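Putative epoxide hydrolase protein (Klebsiella pneumoniae subsp. pneumoniae, PDB 5BOV) is probably a hydrolase of the alpha/beta hydrolase fold, possibly an epoxide hydrolase, whose natural substrate is not established. Local coordinates at residues 32-37 with 103-108; 84-89 with 228-233; 178-183 with 192-197; 247-252 with 271-276. One frame throughout, in Å; residues are numbered along the deposited sequence.

Contact 1: residues 32-37 with 103-108; sequences QPVILL and QADLAG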
loop_
_atom_site.group_PDB
_atom_site.type_symbol
_atom_site.label_atom_id
_atom_site.label_comp_id
_atom_site.label_asym_id
_atom_site.label_seq_id
_atom_site.Cartn_x
_atom_site.Cartn_y
_atom_site.Cartn_z
ATOM N N GLN A 32 -0.571 -13.989 16.399
ATOM C CA GLN A 32 -1.479 -13.717 15.277
ATOM C C GLN A 32 -0.709 -12.928 14.234
ATOM O O GLN A 32 -0.269 -11.839 14.515
ATOM C CB GLN A 32 -2.665 -12.873 15.778
ATOM C CG GLN A 32 -3.590 -12.354 14.640
ATOM C CD GLN A 32 -4.186 -13.426 13.770
ATOM O OE1 GLN A 32 -4.840 -14.326 14.283
ATOM N NE2 GLN A 32 -4.051 -13.301 12.455
ATOM N N PRO A 33 -0.672 -13.412 12.981
ATOM C CA PRO A 33 0.052 -12.616 11.973
ATOM C C PRO A 33 -0.707 -11.374 11.490
ATOM O O PRO A 33 -1.899 -11.441 11.244
ATOM C CB PRO A 33 0.258 -13.632 10.778
ATOM C CG PRO A 33 0.048 -14.979 11.401
ATOM C CD PRO A 33 -0.921 -14.790 12.510
ATOM N N VAL A 34 0.057 -10.284 11.297
ATOM C CA VAL A 34 -0.409 -9.039 10.717
ATOM C C VAL A 34 0.598 -8.626 9.637
ATOM O O VAL A 34 1.797 -8.684 9.900
ATOM C CB VAL A 34 -0.428 -7.900 11.774
ATOM C CG1 VAL A 34 -0.973 -6.631 11.195
ATOM C CG2 VAL A 34 -1.203 -8.288 13.001
ATOM N N ILE A 35 0.108 -8.253 8.453
ATOM C CA ILE A 35 0.950 -7.827 7.337
ATOM C C ILE A 35 0.574 -6.385 7.025
ATOM O O ILE A 35 -0.612 -6.083 6.795
ATOM C CB ILE A 35 0.801 -8.732 6.091
ATOM C CG1 ILE A 35 1.133 -10.189 6.481
ATOM C CG2 ILE A 35 1.704 -8.213 4.971
ATOM C CD1 ILE A 35 0.904 -11.181 5.368
ATOM N N LEU A 36 1.577 -5.514 7.101
ATOM C CA LEU A 36 1.377 -4.070 7.014
ATOM C C LEU A 36 2.006 -3.643 5.705
ATOM O O LEU A 36 3.210 -3.756 5.512
ATOM C CB LEU A 36 2.050 -3.352 8.196
ATOM C CG LEU A 36 1.575 -3.801 9.597
ATOM C CD1 LEU A 36 2.448 -3.143 10.679
ATOM C CD2 LEU A 36 0.097 -3.522 9.819
ATOM N N LEU A 37 1.192 -2.969 4.861
ATOM C CA LEU A 37 1.627 -2.626 3.513
ATOM C C LEU A 37 1.662 -1.132 3.298
ATOM O O LEU A 37 0.638 -0.404 3.473
ATOM C CB LEU A 37 0.662 -3.282 2.519
ATOM C CG LEU A 37 0.540 -4.803 2.561
ATOM C CD1 LEU A 37 -0.475 -5.287 1.534
ATOM C CD2 LEU A 37 1.878 -5.514 2.370
ATOM N N GLN A 103 -3.274 -17.476 7.136
ATOM C CA GLN A 103 -4.193 -16.349 7.226
ATOM C C GLN A 103 -3.575 -15.229 8.056
ATOM O O GLN A 103 -2.826 -15.504 8.989
ATOM C CB GLN A 103 -5.487 -16.867 7.848
ATOM C CG GLN A 103 -6.615 -15.845 7.841
ATOM C CD GLN A 103 -7.830 -16.208 8.740
ATOM O OE1 GLN A 103 -7.683 -16.407 9.950
ATOM N NE2 GLN A 103 -8.983 -16.412 8.116
ATOM N N ALA A 104 -3.790 -13.951 7.663
ATOM C CA ALA A 104 -3.254 -12.848 8.429
ATOM C C ALA A 104 -4.274 -11.712 8.473
ATOM O O ALA A 104 -5.130 -11.586 7.583
ATOM C CB ALA A 104 -2.000 -12.329 7.812
ATOM N N ASP A 105 -4.118 -10.825 9.466
ATOM C CA ASP A 105 -4.725 -9.511 9.412
ATOM C C ASP A 105 -3.907 -8.664 8.425
ATOM O O ASP A 105 -2.703 -8.773 8.432
ATOM C CB ASP A 105 -4.679 -8.895 10.779
ATOM C CG ASP A 105 -5.540 -9.576 11.758
ATOM O OD1 ASP A 105 -6.673 -9.968 11.454
ATOM O OD2 ASP A 105 -5.071 -9.712 12.983
ATOM N N LEU A 106 -4.576 -7.933 7.536
ATOM C CA LEU A 106 -3.887 -7.053 6.587
ATOM C C LEU A 106 -4.257 -5.627 6.858
ATOM O O LEU A 106 -5.418 -5.301 7.153
ATOM C CB LEU A 106 -4.271 -7.378 5.156
ATOM C CG LEU A 106 -3.950 -8.747 4.631
ATOM C CD1 LEU A 106 -4.291 -8.757 3.139
ATOM C CD2 LEU A 106 -2.595 -9.204 4.892
ATOM N N ALA A 107 -3.296 -4.731 6.651
ATOM C CA ALA A 107 -3.560 -3.290 6.788
ATOM C C ALA A 107 -2.710 -2.545 5.781
ATOM O O ALA A 107 -1.580 -2.959 5.496
ATOM C CB ALA A 107 -3.232 -2.798 8.165
ATOM N N GLY A 108 -3.270 -1.481 5.206
ATOM C CA GLY A 108 -2.515 -0.729 4.270
ATOM C C GLY A 108 -3.075 0.672 4.007
ATOM O O GLY A 108 -4.192 1.012 4.449
HETATM O O HOH W 1 -5.080 -15.646 10.918
#
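Gln-103 meets the neighbouring strand with its backbone, its O lying 3.8 Å from CG of Pro-33. A water joins its side chain to that of Gln-32. It accepts from NE2 of Gln-32 and donates to OE1 of Gln-103. The Gln-32 chain is bent at its second torsion (chi2 58°). The bend turns the amide toward the Pro-33 carbonyl and the Asp-105 side chain, and NE2 of Gln-32 donates to Pro-33 O at 3.1 Å.

Ala-104 packs its methyl against the Pro-33 ring and the CD1 end of Ile-35. Asp-105 N then donates to Pro-33 O at 2.9 Å. This oxygen is thus gripped by two donors, which arrive from opposite faces of its plane. Asp-105 OD2 lies 3.5 Å from CG of Gln-32, and the carboxylate and amide planes are 38° apart. OD1 bonds to Ser-129 on the next strand. OD2 lies close to the carboxylate of Asp-302, which would probably raise the pKa of one of the two acids.

The two strands are parallel neighbours in the middle of the alpha/beta hydrolase sheet. Strand 59-74 pairs with the other edge of 32-37.

Leu-106 runs beside Ile-35, pointing the same way, with its CD2 3.6 Å from CB of Ile-35. Ala-107 N donates to Ile-35 O at 3.0 Å, and Ala-107 O accepts from Leu-37 N at 2.8 Å. On the face shared with Val-34, the Ala-107 methyl meets the CD2 branch of Leu-36. Gly-108 CA passes 3.3 Å from Leu-37 O, just before a turn that fits a nucleophile elbow.

Contact 2: residues 84-89 with 228-233; sequences QPSAMA and AKYAGY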
loop_
_atom_site.group_PDB
_atom_site.type_symbol
_atom_site.label_atom_id
_atom_site.label_comp_id
_atom_site.label_asym_id
_atom_site.label_seq_id
_atom_site.Cartn_x
_atom_site.Cartn_y
_atom_site.Cartn_z
ATOM N N GLN A 84 0.957 -3.138 -12.211
ATOM C CA GLN A 84 -0.514 -3.287 -12.212
ATOM C C GLN A 84 -1.001 -3.848 -10.865
ATOM O O GLN A 84 -0.233 -4.547 -10.145
ATOM C CB GLN A 84 -0.965 -4.237 -13.319
ATOM C CG GLN A 84 -0.711 -5.700 -13.125
ATOM C CD GLN A 84 -1.167 -6.503 -14.327
ATOM O OE1 GLN A 84 -0.353 -6.927 -15.188
ATOM N NE2 GLN A 84 -2.484 -6.738 -14.406
ATOM N N PRO A 85 -2.227 -3.569 -10.491
ATOM C CA PRO A 85 -2.628 -3.822 -9.108
ATOM C C PRO A 85 -2.551 -5.270 -8.684
ATOM O O PRO A 85 -2.073 -5.578 -7.550
ATOM C CB PRO A 85 -4.074 -3.288 -9.039
ATOM C CG PRO A 85 -4.129 -2.213 -10.104
ATOM C CD PRO A 85 -3.255 -2.777 -11.195
ATOM N N SER A 86 -3.011 -6.216 -9.513
ATOM C CA SER A 86 -3.049 -7.569 -9.061
ATOM C C SER A 86 -1.657 -8.205 -8.922
ATOM O O SER A 86 -1.495 -9.217 -8.224
ATOM C CB SER A 86 -3.958 -8.451 -9.924
ATOM O OG SER A 86 -3.469 -8.475 -11.281
ATOM N N ALA A 87 -0.645 -7.623 -9.567
ATOM C CA ALA A 87 0.725 -8.136 -9.457
ATOM C C ALA A 87 1.216 -7.985 -8.021
ATOM O O ALA A 87 1.820 -8.911 -7.466
ATOM C CB ALA A 87 1.648 -7.462 -10.459
HETATM N N MSE A 88 0.916 -6.855 -7.381
HETATM C CA MSE A 88 1.312 -6.642 -6.019
HETATM C C MSE A 88 0.540 -7.524 -5.074
HETATM O O MSE A 88 1.119 -8.019 -4.100
HETATM C CB MSE A 88 1.163 -5.170 -5.621
HETATM C CG MSE A 88 2.053 -4.322 -6.550
HETATM SE SE MSE A 88 1.953 -2.460 -5.981
HETATM C CE MSE A 88 2.511 -1.659 -7.708
ATOM N N ALA A 89 -0.760 -7.730 -5.320
ATOM C CA ALA A 89 -1.535 -8.659 -4.519
ATOM C C ALA A 89 -0.954 -10.078 -4.607
ATOM O O ALA A 89 -0.765 -10.761 -3.578
ATOM C CB ALA A 89 -2.988 -8.630 -4.948
ATOM N N ALA A 228 -0.282 -11.186 -19.208
ATOM C CA ALA A 228 -1.271 -12.212 -19.406
ATOM C C ALA A 228 -1.582 -13.026 -18.168
ATOM O O ALA A 228 -2.754 -13.361 -17.891
ATOM C CB ALA A 228 -0.836 -13.113 -20.569
ATOM N N LYS A 229 -0.570 -13.314 -17.366
ATOM C CA LYS A 229 -0.809 -14.105 -16.171
ATOM C C LYS A 229 -1.625 -13.412 -15.054
ATOM O O LYS A 229 -2.058 -14.072 -14.114
ATOM C CB LYS A 229 0.512 -14.637 -15.572
ATOM C CG LYS A 229 1.466 -13.605 -15.027
ATOM C CD LYS A 229 2.738 -14.311 -14.606
ATOM C CE LYS A 229 3.654 -13.425 -13.846
ATOM N NZ LYS A 229 4.945 -14.171 -13.619
ATOM N N TYR A 230 -1.805 -12.080 -15.186
ATOM C CA TYR A 230 -2.624 -11.356 -14.244
ATOM C C TYR A 230 -3.983 -10.963 -14.823
ATOM O O TYR A 230 -4.790 -10.350 -14.116
ATOM C CB TYR A 230 -1.876 -10.128 -13.771
ATOM C CG TYR A 230 -0.558 -10.480 -13.067
ATOM C CD1 TYR A 230 -0.547 -11.325 -11.997
ATOM C CD2 TYR A 230 0.627 -9.876 -13.444
ATOM C CE1 TYR A 230 0.674 -11.629 -11.305
ATOM C CE2 TYR A 230 1.828 -10.176 -12.784
ATOM C CZ TYR A 230 1.829 -11.070 -11.737
ATOM O OH TYR A 230 3.024 -11.389 -11.073
ATOM N N ALA A 231 -4.248 -11.356 -16.084
ATOM C CA ALA A 231 -5.445 -10.816 -16.743
ATOM C C ALA A 231 -6.708 -11.370 -16.096
ATOM O O ALA A 231 -7.742 -10.659 -16.016
ATOM C CB ALA A 231 -5.380 -11.144 -18.267
ATOM N N GLY A 232 -6.674 -12.607 -15.642
ATOM C CA GLY A 232 -7.815 -13.221 -14.956
ATOM C C GLY A 232 -8.172 -12.456 -13.665
ATOM O O GLY A 232 -9.370 -12.157 -13.386
ATOM N N TYR A 233 -7.141 -12.127 -12.894
ATOM C CA TYR A 233 -7.406 -11.351 -11.695
ATOM C C TYR A 233 -7.994 -10.010 -12.048
ATOM O O TYR A 233 -8.909 -9.570 -11.372
ATOM C CB TYR A 233 -6.104 -11.127 -10.949
ATOM C CG TYR A 233 -5.368 -12.398 -10.556
ATOM C CD1 TYR A 233 -6.029 -13.540 -10.175
ATOM C CD2 TYR A 233 -3.969 -12.365 -10.450
ATOM C CE1 TYR A 233 -5.306 -14.716 -9.761
ATOM C CE2 TYR A 233 -3.258 -13.506 -10.020
ATOM C CZ TYR A 233 -3.918 -14.645 -9.693
ATOM O OH TYR A 233 -3.202 -15.744 -9.240
HETATM O O HOH W 2 3.455 -11.706 -8.358
#
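Gln-84 brings its terminal amide up to Tyr-230 at CB and the CD2 edge. NE2 of Gln-84 is 3.5 Å from CB of Tyr-230. OE1 of Gln-84 sits at the ring edge, near the ring plane, 3.6 Å from CD2 of Tyr-230. The amide is turned 70° from the ring. Its polar atoms are satisfied by other residues. OE1 bonds to Asn-82 and to the backbone N of Glu-227, and NE2 bonds to Glu-234. Gln-84 itself occupies the N-cap position of helix 85-98.

Ser-86 reaches between two tyrosines. Its OG lies 3.4 Å from CB of Tyr-230, and its CB lies 3.6 Å from CB of Tyr-233. The first torsion (chi1 61°) turns OG toward Tyr-230 CB and Glu-234. OG bonds to OE2 of Glu-234, the same oxygen that binds the Gln-84 amide.

Ala-87 covers one face of the Tyr-230 ring. Its CA makes a CH-pi contact 3.9 Å from the ring centroid, and Ala-87 CB is 3.6 Å from CE2 of Tyr-230. CG of Lys-229 lies over the opposite face, so the ring is sandwiched. Tyr-230 OH lies 2.8 Å from a bound water.

The contact joins the first turn of helix 85-98 to the start of helix 231-238 and the residue just before it. Arg-67 of strand 59-74 touches both Ala-87 and Tyr-230. Trp-123 meets the Tyr-233 ring edge-to-face. Selenomethionine Met-88 packs onto helices 111-122 and 209-220.

Contact 3: residues 178-183 with 192-197; sequences FAKFIW and FSDATF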
loop_
_atom_site.group_PDB
_atom_site.type_symbol
_atom_site.label_atom_id
_atom_site.label_comp_id
_atom_site.label_asym_id
_atom_site.label_seq_id
_atom_site.Cartn_x
_atom_site.Cartn_y
_atom_site.Cartn_z
ATOM N N PHE A 178 10.982 15.084 -5.808
ATOM C CA PHE A 178 9.630 14.875 -6.320
ATOM C C PHE A 178 8.793 14.149 -5.252
ATOM O O PHE A 178 7.715 14.645 -4.885
ATOM C CB PHE A 178 9.642 14.090 -7.634
ATOM C CG PHE A 178 8.318 14.142 -8.353
ATOM C CD1 PHE A 178 7.218 13.447 -7.919
ATOM C CD2 PHE A 178 8.172 14.925 -9.490
ATOM C CE1 PHE A 178 5.987 13.540 -8.561
ATOM C CE2 PHE A 178 6.939 14.997 -10.137
ATOM C CZ PHE A 178 5.832 14.354 -9.667
ATOM N N ALA A 179 9.361 13.106 -4.666
ATOM C CA ALA A 179 8.614 12.381 -3.635
ATOM C C ALA A 179 8.400 13.287 -2.433
ATOM O O ALA A 179 7.332 13.233 -1.801
ATOM C CB ALA A 179 9.340 11.098 -3.229
ATOM N N LYS A 180 9.386 14.092 -2.061
ATOM C CA LYS A 180 9.196 14.938 -0.894
ATOM C C LYS A 180 8.075 15.973 -1.119
ATOM O O LYS A 180 7.295 16.249 -0.246
ATOM C CB LYS A 180 10.515 15.675 -0.505
ATOM C CG LYS A 180 10.464 16.322 0.877
ATOM C CD LYS A 180 11.861 16.916 1.174
ATOM C CE LYS A 180 12.002 17.265 2.641
ATOM N NZ LYS A 180 13.365 17.758 2.976
ATOM N N PHE A 181 8.032 16.548 -2.337
ATOM C CA PHE A 181 6.964 17.439 -2.682
ATOM C C PHE A 181 5.583 16.757 -2.589
ATOM O O PHE A 181 4.640 17.312 -2.024
ATOM C CB PHE A 181 7.266 17.974 -4.095
ATOM C CG PHE A 181 6.317 19.027 -4.577
ATOM C CD1 PHE A 181 6.459 20.342 -4.199
ATOM C CD2 PHE A 181 5.308 18.700 -5.401
ATOM C CE1 PHE A 181 5.588 21.339 -4.668
ATOM C CE2 PHE A 181 4.443 19.636 -5.866
ATOM C CZ PHE A 181 4.539 20.947 -5.465
ATOM N N ILE A 182 5.528 15.519 -3.080
ATOM C CA ILE A 182 4.332 14.767 -2.971
ATOM C C ILE A 182 3.940 14.550 -1.469
ATOM O O ILE A 182 2.769 14.607 -1.106
ATOM C CB ILE A 182 4.440 13.434 -3.710
ATOM C CG1 ILE A 182 4.508 13.669 -5.254
ATOM C CG2 ILE A 182 3.296 12.511 -3.353
ATOM C CD1 ILE A 182 3.261 14.303 -5.872
ATOM N N TRP A 183 4.905 14.210 -0.603
ATOM C CA TRP A 183 4.569 14.025 0.779
ATOM C C TRP A 183 3.894 15.259 1.378
ATOM O O TRP A 183 2.916 15.171 2.093
ATOM C CB TRP A 183 5.825 13.682 1.629
ATOM C CG TRP A 183 6.353 12.313 1.660
ATOM C CD1 TRP A 183 6.402 11.440 0.653
ATOM C CD2 TRP A 183 7.035 11.686 2.763
ATOM N NE1 TRP A 183 7.013 10.289 1.052
ATOM C CE2 TRP A 183 7.433 10.430 2.339
ATOM C CE3 TRP A 183 7.324 12.082 4.056
ATOM C CZ2 TRP A 183 8.131 9.548 3.157
ATOM C CZ3 TRP A 183 7.977 11.186 4.904
ATOM C CH2 TRP A 183 8.378 9.975 4.459
ATOM N N PHE A 192 6.854 16.575 9.040
ATOM C CA PHE A 192 7.879 15.592 9.033
ATOM C C PHE A 192 9.259 16.179 8.862
ATOM O O PHE A 192 9.454 17.158 8.144
ATOM C CB PHE A 192 7.647 14.529 7.931
ATOM C CG PHE A 192 7.581 15.091 6.514
ATOM C CD1 PHE A 192 8.711 15.236 5.797
ATOM C CD2 PHE A 192 6.382 15.423 5.929
ATOM C CE1 PHE A 192 8.664 15.653 4.469
ATOM C CE2 PHE A 192 6.335 15.834 4.652
ATOM C CZ PHE A 192 7.494 16.032 3.955
ATOM N N SER A 193 10.226 15.580 9.541
ATOM C CA SER A 193 11.593 16.094 9.510
ATOM C C SER A 193 12.276 15.726 8.218
ATOM O O SER A 193 11.890 14.745 7.536
ATOM C CB SER A 193 12.426 15.558 10.698
ATOM O OG SER A 193 12.678 14.180 10.554
ATOM N N ASP A 194 13.336 16.456 7.860
ATOM C CA ASP A 194 14.110 16.055 6.702
ATOM C C ASP A 194 14.645 14.653 6.814
ATOM O O ASP A 194 14.742 13.918 5.869
ATOM C CB ASP A 194 15.355 16.972 6.547
ATOM C CG ASP A 194 14.977 18.424 6.260
ATOM O OD1 ASP A 194 13.920 18.658 5.613
ATOM O OD2 ASP A 194 15.747 19.322 6.581
ATOM N N ALA A 195 15.058 14.277 8.033
ATOM C CA ALA A 195 15.637 12.934 8.219
ATOM C C ALA A 195 14.586 11.871 8.072
ATOM O O ALA A 195 14.897 10.816 7.575
ATOM C CB ALA A 195 16.297 12.793 9.604
ATOM N N THR A 196 13.384 12.148 8.505
ATOM C CA THR A 196 12.281 11.210 8.354
ATOM C C THR A 196 12.090 10.964 6.901
ATOM O O THR A 196 12.038 9.790 6.427
ATOM C CB THR A 196 11.013 11.715 9.065
ATOM O OG1 THR A 196 11.224 11.663 10.494
ATOM C CG2 THR A 196 9.834 10.890 8.705
ATOM N N PHE A 197 12.061 12.023 6.110
ATOM C CA PHE A 197 11.898 11.811 4.695
ATOM C C PHE A 197 13.061 11.044 4.101
ATOM O O PHE A 197 12.898 10.108 3.321
ATOM C CB PHE A 197 11.684 13.143 3.921
ATOM C CG PHE A 197 11.615 12.937 2.489
ATOM C CD1 PHE A 197 10.485 12.304 1.964
ATOM C CD2 PHE A 197 12.697 13.159 1.662
ATOM C CE1 PHE A 197 10.452 12.013 0.635
ATOM C CE2 PHE A 197 12.645 12.837 0.328
ATOM C CZ PHE A 197 11.543 12.241 -0.183
HETATM O O HOH W 3 15.104 15.297 3.440
#
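Lys-180 has CG anti to its backbone N (chi1 -167°), and the rest of the chain is fully extended. This carries the chain across one face of the Phe-197 ring and the amine on to Asp-194. Phe-197 also has its CG anti to N, which brings one ring face against the lysine CB and the ring edge against Trp-183.

Lys-180 NZ makes a salt bridge to Asp-194 OD1 at 2.8 Å, meeting the oxygen from above the carboxylate plane. Lys-180 NZ also donates to a water at 3.0 Å, and that water donates to Asp-194 O. The amine thus reaches Asp-194 twice, directly at OD1 and through the water at O. Asp-194 follows the N-cap residue Ser-193. The aliphatic part of the lysine is used as well. CB of Lys-180 lies 3.7 Å from the Phe-197 centroid in a CH-pi contact, while CG comes to the edge of the Phe-192 ring.

Next to these is an aromatic cluster of two T-shaped pairs. Phe-197 points its edge at one face of Trp-183, with the planes at 85° and CD1 of Phe-197 3.6 Å from CD2 of Trp-183. Trp-183 in turn points its own edge, through CE3, at the face of Phe-192, the planes being 70° apart. CB of Trp-183 also touches Phe-192 CZ at 3.7 Å. The indole NE1 bonds to Pro-41 O.

The pair ties helix 175-186 to the start of helix 194-201. Both belong to the helical insertion between strands 127-133 and 247-252, consistent with the cap of epoxide hydrolases. Tyr-42 stacks on Trp-183, and helix 157-162 packs on Phe-178, Phe-181 and Ile-182.

Contact 4: residues 247-252 with 271-276; sequences TITLEG and GKYEHR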
loop_
_atom_site.group_PDB
_atom_site.type_symbol
_atom_site.label_atom_id
_atom_site.label_comp_id
_atom_site.label_asym_id
_atom_site.label_seq_id
_atom_site.Cartn_x
_atom_site.Cartn_y
_atom_site.Cartn_z
ATOM N N THR A 247 -13.760 -5.500 8.328
ATOM C CA THR A 247 -12.947 -4.376 7.832
ATOM C C THR A 247 -13.205 -3.131 8.654
ATOM O O THR A 247 -14.384 -2.777 8.937
ATOM C CB THR A 247 -13.296 -4.085 6.395
ATOM O OG1 THR A 247 -13.017 -5.247 5.566
ATOM C CG2 THR A 247 -12.506 -2.921 5.857
ATOM N N ILE A 248 -12.122 -2.411 9.001
ATOM C CA ILE A 248 -12.212 -1.057 9.435
ATOM C C ILE A 248 -11.565 -0.161 8.402
ATOM O O ILE A 248 -10.432 -0.410 8.013
ATOM C CB ILE A 248 -11.562 -0.808 10.832
ATOM C CG1 ILE A 248 -12.301 -1.664 11.863
ATOM C CG2 ILE A 248 -11.543 0.639 11.166
ATOM C CD1 ILE A 248 -11.791 -1.456 13.284
ATOM N N THR A 249 -12.304 0.844 7.947
ATOM C CA THR A 249 -11.741 1.863 7.084
ATOM C C THR A 249 -11.417 3.121 7.924
ATOM O O THR A 249 -12.044 3.406 8.911
ATOM C CB THR A 249 -12.692 2.240 5.908
ATOM O OG1 THR A 249 -13.936 2.650 6.443
ATOM C CG2 THR A 249 -12.844 1.063 4.994
ATOM N N LEU A 250 -10.345 3.814 7.491
ATOM C CA LEU A 250 -9.846 4.996 8.159
ATOM C C LEU A 250 -9.732 6.147 7.178
ATOM O O LEU A 250 -9.357 5.934 6.026
ATOM C CB LEU A 250 -8.456 4.786 8.759
ATOM C CG LEU A 250 -8.285 3.619 9.712
ATOM C CD1 LEU A 250 -6.812 3.524 10.133
ATOM C CD2 LEU A 250 -9.151 3.851 10.932
ATOM N N GLU A 251 -9.938 7.389 7.658
ATOM C CA GLU A 251 -9.565 8.500 6.815
ATOM C C GLU A 251 -9.092 9.570 7.752
ATOM O O GLU A 251 -9.561 9.667 8.866
ATOM C CB GLU A 251 -10.813 8.931 6.032
ATOM C CG GLU A 251 -10.516 10.017 5.023
ATOM C CD GLU A 251 -9.386 9.599 4.112
ATOM O OE1 GLU A 251 -9.645 8.830 3.171
ATOM O OE2 GLU A 251 -8.189 10.030 4.343
ATOM N N GLY A 252 -8.229 10.443 7.231
ATOM C CA GLY A 252 -7.709 11.576 8.014
ATOM C C GLY A 252 -8.366 12.846 7.585
ATOM O O GLY A 252 -8.727 13.028 6.392
ATOM N N GLY A 271 -19.239 -7.649 5.005
ATOM C CA GLY A 271 -19.189 -8.289 6.289
ATOM C C GLY A 271 -19.241 -7.274 7.410
ATOM O O GLY A 271 -19.872 -6.236 7.340
ATOM N N LYS A 272 -18.622 -7.629 8.527
ATOM C CA LYS A 272 -18.529 -6.738 9.660
ATOM C C LYS A 272 -17.735 -5.540 9.227
ATOM O O LYS A 272 -16.778 -5.674 8.465
ATOM C CB LYS A 272 -17.810 -7.473 10.802
ATOM C CG LYS A 272 -18.669 -8.608 11.328
ATOM C CD LYS A 272 -17.926 -9.286 12.433
ATOM C CE LYS A 272 -18.858 -10.260 13.144
ATOM N NZ LYS A 272 -18.226 -10.839 14.361
ATOM N N TYR A 273 -18.154 -4.370 9.722
ATOM C CA TYR A 273 -17.625 -3.086 9.205
ATOM C C TYR A 273 -17.696 -1.965 10.182
ATOM O O TYR A 273 -18.669 -1.814 10.911
ATOM C CB TYR A 273 -18.446 -2.663 7.987
ATOM C CG TYR A 273 -17.930 -1.429 7.339
ATOM C CD1 TYR A 273 -16.795 -1.481 6.591
ATOM C CD2 TYR A 273 -18.517 -0.208 7.558
ATOM C CE1 TYR A 273 -16.268 -0.314 6.024
ATOM C CE2 TYR A 273 -18.025 0.966 6.997
ATOM C CZ TYR A 273 -16.889 0.904 6.244
ATOM O OH TYR A 273 -16.351 2.050 5.668
ATOM N N GLU A 274 -16.678 -1.105 10.147
ATOM C CA GLU A 274 -16.700 0.164 10.863
ATOM C C GLU A 274 -15.852 1.141 10.087
ATOM O O GLU A 274 -14.800 0.733 9.542
ATOM C CB GLU A 274 -16.120 -0.043 12.246
ATOM C CG GLU A 274 -16.221 1.195 13.106
ATOM C CD GLU A 274 -15.536 1.102 14.476
ATOM O OE1 GLU A 274 -15.315 -0.007 14.947
ATOM O OE2 GLU A 274 -15.258 2.196 15.009
ATOM N N HIS A 275 -16.320 2.359 10.007
ATOM C CA HIS A 275 -15.524 3.440 9.459
ATOM C C HIS A 275 -15.087 4.399 10.576
ATOM O O HIS A 275 -15.906 4.764 11.433
ATOM C CB HIS A 275 -16.293 4.272 8.411
ATOM C CG HIS A 275 -15.452 5.391 7.903
ATOM N ND1 HIS A 275 -14.343 5.182 7.118
ATOM C CD2 HIS A 275 -15.474 6.724 8.163
ATOM C CE1 HIS A 275 -13.701 6.302 6.922
ATOM N NE2 HIS A 275 -14.373 7.272 7.558
ATOM N N ARG A 276 -13.843 4.859 10.532
ATOM C CA ARG A 276 -13.327 5.844 11.503
ATOM C C ARG A 276 -12.645 6.996 10.845
ATOM O O ARG A 276 -11.672 6.831 10.086
ATOM C CB ARG A 276 -12.277 5.280 12.454
ATOM C CG ARG A 276 -12.807 4.181 13.257
ATOM C CD ARG A 276 -11.781 3.669 14.228
ATOM N NE ARG A 276 -12.440 2.640 14.937
ATOM C CZ ARG A 276 -11.811 1.840 15.756
ATOM N NH1 ARG A 276 -10.486 1.954 15.985
ATOM N NH2 ARG A 276 -12.539 0.930 16.346
#
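Thr-249 is the tight centre of this contact. Its OG1 lies 2.6 Å from Tyr-273 OH and 2.7 Å from His-275 ND1, and both are hydrogen bonds. The first torsion (chi1 56°) sets OG1 between the backbone N and the carbonyl carbon, facing the other strand. OG1 meets the imidazole at its edge, near the ring plane. The methyl CG2 of Thr-249 rests 3.8 Å from CE1 of Tyr-273. Tyr-265 of helix 262-265 touches all three side chains, and His-275 NE2 bonds to Asp-277.

The backbones are drawn together by five parallel-sheet hydrogen bonds, including Arg-276 N to Thr-249 O at 2.8 Å. Strand 273-278 forms one edge of the sheet within this chain. The short helix 262-265 completes a beta-alpha-beta unit.

The face carrying Ile-248 and Leu-250 is looser, its side chains meeting only at van der Waals distance. CD2 of Leu-250 lies 3.8 Å from CB of Arg-276, the two chains pointing the same way. Arg-276 has two deposited conformers. In the one given, CD1 of Ile-248 sits over one face of the guanidinium, Arg-276 NE makes a salt bridge to Glu-274 OE2 at 2.9 Å, and NH2 makes one to Asp-300 of helix 291-303. The solvent side is the outer strand and its exposed start, where Lys-272 pairs its amine with the chain-terminal carboxylate of Leu-304.

Tyr-273, Thr-249 and His-275 form one connected hydrogen-bonded chain. Thr-249 OG1 has one proton for two partners, so at least one of Tyr-273 OH and His-275 ND1 must donate to it.

How the contacts relate
Contacts 1 and 4 are two pairings in one sheet, their centres about 15 Å apart, with strand 127-133 between them. Helix 291-303 packs on residues of both. Contact 2 lies about 20 Å from contact 1, centre to centre, and helix 85-98, which starts in contact 2, leads into strand 104-108. Contact 3 is nested in the loop closed by contact 2. Their centres are about 30 Å apart, on opposite sides of the chain's centre. Strand 104-108 ends at a probable nucleophile elbow, so contact 1 adjoins the likely active site. Contact 3, about 26 Å from contact 1 between centres, belongs to the probable cap.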